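Side-chain contact in extracellular ligand-binding receptor (PDB 3SG0), which probably serves as a periplasmic solute-binding protein of the leucine-binding family that captures aromatic acids such as benzoyl-formic acid for uptake: residues M119-I124 with D169-G174. Sequence-based numbering, arbitrary orientation.
With 173 (benzoyl-formic acid), chain B.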
HETATM    1  N   MSE A 119       4.213   4.779  -1.753  1.00  7.14           N
HETATM    2  CA  MSE A 119       2.950   4.091  -2.014  1.00  7.66           C
HETATM    3  C   MSE A 119       2.928   2.662  -1.466  1.00  7.42           C
HETATM    4  O   MSE A 119       1.965   1.921  -1.690  1.00  8.14           O
HETATM    5  CB  MSE A 119       2.609   4.120  -3.509  1.00  7.74           C
HETATM    6  CG  MSE A 119       2.425   5.536  -4.040  1.00  8.48           C
HETATM    7 SE   MSE A 119       1.916   5.611  -5.900  0.66  8.75          SE
HETATM    8  CE  MSE A 119       3.616   5.081  -6.702  1.00 10.39           C
ATOM      9  N   ALA A 120       3.972   2.287  -0.734  1.00  7.39           N
ATOM     10  CA  ALA A 120       4.112   0.940  -0.205  1.00  7.43           C
ATOM     11  C   ALA A 120       3.614   0.857   1.240  1.00  6.95           C
ATOM     12  O   ALA A 120       3.183   1.863   1.814  1.00  7.84           O
ATOM     13  CB  ALA A 120       5.555   0.491  -0.338  1.00  8.90           C
ATOM     14  N   ALA A 121       3.673  -0.339   1.824  1.00  7.04           N
ATOM     15  CA  ALA A 121       2.881  -0.635   3.023  1.00  7.17           C
ATOM     16  C   ALA A 121       3.634  -0.826   4.336  1.00  6.94           C
ATOM     17  O   ALA A 121       3.051  -0.614   5.402  1.00  7.47           O
ATOM     18  CB  ALA A 121       2.011  -1.871   2.774  1.00  8.30           C
ATOM     19  N   ALA A 122       4.878  -1.293   4.302  1.00  7.37           N
ATOM     20  CA  ALA A 122       5.536  -1.699   5.553  1.00  7.95           C
ATOM     21  C   ALA A 122       5.780  -0.538   6.514  1.00  7.28           C
ATOM     22  O   ALA A 122       6.181   0.545   6.106  1.00  7.63           O
ATOM     23  CB  ALA A 122       6.835  -2.410   5.266  1.00  9.13           C
ATOM     24  N   ALA A 123       5.554  -0.782   7.802  1.00  7.97           N
ATOM     25  CA  ALA A 123       5.705   0.261   8.812  1.00  7.99           C
ATOM     26  C   ALA A 123       7.088   0.902   8.801  1.00  8.21           C
ATOM     27  O   ALA A 123       7.210   2.106   9.038  1.00  8.60           O
ATOM     28  CB  ALA A 123       5.407  -0.304  10.191  1.00  9.78           C
ATOM     29  N   ILE A 124       8.119   0.109   8.512  1.00  8.21           N
ATOM     30  CA  ILE A 124       9.499   0.580   8.556  0.76  9.22           C
ATOM     31  C   ILE A 124       9.759   1.739   7.587  1.00  8.20           C
ATOM     32  O   ILE A 124      10.748   2.465   7.719  1.00  9.77           O
ATOM     33  CB  ILE A 124      10.474  -0.599   8.301  0.76 10.78           C
ATOM     34  CG1 ILE A 124      11.917  -0.216   8.617  0.76 13.04           C
ATOM     35  CG2 ILE A 124      10.370  -1.104   6.877  0.76 12.61           C
ATOM     36  CD1 ILE A 124      12.856  -1.402   8.615  0.76 20.83           C
ATOM     37  N   ASP A 169      10.932 -10.695   2.252  1.00 10.29           N
ATOM     38  CA  ASP A 169      11.351  -9.301   2.212  1.00 10.84           C
ATOM     39  C   ASP A 169      10.702  -8.554   3.366  1.00 10.07           C
ATOM     40  O   ASP A 169       9.997  -9.156   4.184  1.00 10.81           O
ATOM     41  CB  ASP A 169      11.045  -8.650   0.852  1.00 10.90           C
ATOM     42  CG  ASP A 169       9.556  -8.548   0.544  1.00 10.61           C
ATOM     43  OD1 ASP A 169       8.722  -8.500   1.471  1.00 11.85           O
ATOM     44  OD2 ASP A 169       9.223  -8.494  -0.662  1.00 11.86           O
ATOM     45  N   ALA A 170      10.939  -7.251   3.445  1.00  9.81           N
ATOM     46  CA  ALA A 170      10.482  -6.488   4.601  1.00 10.34           C
ATOM     47  C   ALA A 170       8.957  -6.392   4.685  1.00  9.36           C
ATOM     48  O   ALA A 170       8.406  -6.216   5.768  1.00 10.57           O
ATOM     49  CB  ALA A 170      11.107  -5.104   4.616  1.00 11.43           C
ATOM     50  N   TYR A 171       8.270  -6.504   3.549  1.00  9.13           N
ATOM     51  CA  TYR A 171       6.808  -6.529   3.583  1.00  8.69           C
ATOM     52  C   TYR A 171       6.306  -7.796   4.271  1.00  8.80           C
ATOM     53  O   TYR A 171       5.540  -7.739   5.238  1.00  8.96           O
ATOM     54  CB  TYR A 171       6.218  -6.431   2.178  1.00  8.40           C
ATOM     55  CG  TYR A 171       4.708  -6.551   2.166  1.00  7.97           C
ATOM     56  CD1 TYR A 171       3.906  -5.487   2.567  1.00  7.85           C
ATOM     57  CD2 TYR A 171       4.086  -7.729   1.771  1.00  8.59           C
ATOM     58  CE1 TYR A 171       2.536  -5.595   2.569  1.00  8.19           C
ATOM     59  CE2 TYR A 171       2.711  -7.848   1.774  1.00  8.50           C
ATOM     60  CZ  TYR A 171       1.940  -6.770   2.172  1.00  7.93           C
ATOM     61  OH  TYR A 171       0.562  -6.835   2.179  1.00  9.08           O
ATOM     62  N   GLY A 172       6.736  -8.953   3.778  1.00  9.22           N
ATOM     63  CA  GLY A 172       6.316 -10.204   4.383  1.00 10.36           C
ATOM     64  C   GLY A 172       6.726 -10.278   5.837  1.00  9.60           C
ATOM     65  O   GLY A 172       5.927 -10.620   6.709  1.00 10.80           O
ATOM     66  N   GLU A 173       7.982  -9.953   6.113  1.00 10.48           N
ATOM     67  CA  GLU A 173       8.499 -10.088   7.471  1.00 11.98           C
ATOM     68  C   GLU A 173       7.826  -9.147   8.470  1.00 11.44           C
ATOM     69  O   GLU A 173       7.772  -9.445   9.662  1.00 12.25           O
ATOM     70  CB  GLU A 173      10.022  -9.933   7.496  1.00 13.84           C
ATOM     71  CG  GLU A 173      10.744 -11.123   6.874  1.00 16.43           C
ATOM     72  CD  GLU A 173      10.478 -12.416   7.630  1.00 19.19           C
ATOM     73  OE1 GLU A 173      10.975 -12.557   8.766  1.00 27.08           O
ATOM     74  OE2 GLU A 173       9.763 -13.289   7.103  1.00 15.83           O
ATOM     75  N   GLY A 174       7.297  -8.026   7.996  1.00 10.84           N
ATOM     76  CA  GLY A 174       6.538  -7.152   8.870  1.00 11.03           C
ATOM     77  C   GLY A 174       5.280  -7.824   9.395  1.00  9.83           C
ATOM     78  O   GLY A 174       4.879  -7.593  10.541  1.00 11.44           O
TER
HETATM   79  O1B 173 B 384       4.609  -2.767   0.408  1.00  9.35           O
HETATM   80  C1  173 B 384       4.654  -3.681  -0.371  1.00 11.26           C
HETATM   81  O1A 173 B 384       5.830  -4.346  -0.698  1.00 10.35           O
HETATM   82  C2  173 B 384       3.386  -4.321  -0.868  1.00 11.86           C
HETATM   83  O2  173 B 384       3.418  -5.381  -1.419  1.00 15.69           O
HETATM   84  C1G 173 B 384       2.117  -3.546  -0.696  1.00 11.71           C
HETATM   85  C2D 173 B 384       2.101  -2.062  -1.047  1.00 10.89           C
HETATM   86  C2E 173 B 384       0.833  -1.256  -0.856  1.00  9.81           C
HETATM   87  C3  173 B 384      -0.410  -1.945  -0.296  1.00 11.76           C
HETATM   88  C1E 173 B 384      -0.362  -3.445   0.054  1.00 11.97           C
HETATM   89  C1D 173 B 384       0.897  -4.262  -0.148  1.00 13.63           C
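Tyr171 spreads one face of its ring over the bound benzoyl-formic acid and turns an edge to Ala121, whose CB lies 3.8 Å from Tyr171 CE1. Here two domains of a periplasmic binding protein meet around a ligand: residues 119-124 leave strand 116-118 of one sheet, while residues 169-174 follow strand 161-167 of the other and begin helix 170-186. With CG anti to the backbone N (chi1 176°), the phenol runs from the helix toward the loop. Ligand atom O2 sits above the centre of the ring, 3.8 Å from its plane, and the ligand's phenyl carbon C1D approaches Tyr171 CE1 to 3.4 Å. At the far end of the ring, Tyr171 OH is hydrogen-bonded to Thr246, which holds the end of the phenol in place.

The loop adds a polar hold. Ala121 N donates to carboxylate oxygen O1B of the ligand at 3.0 Å (153°), an acceptor that Ala120 CB also touches. Thr99 and Arg198 are also hydrogen-bonded to the ligand. Beside the pocket the small Ala122 lets the two backbones come close, its CB resting 4.1 Å from Ala170 O of the first helical turn. That turn is capped by Asp169, whose OD1 takes a nearly straight bond from Gly172 N (3.1 Å, 166°) and a weak one from Tyr171 N; its OD2 pairs with Arg198, and so probably helps position a guanidinium that also binds the ligand.

A serine in place of Tyr171 would probably leave one side of the ligand without its aromatic cover and Thr246 without its phenol partner. No hydrogen bond joins the two segments directly; the ligand, bonded to the loop and faced by the tyrosine ring, probably adds to what holds them together, consistent with domain closure upon binding.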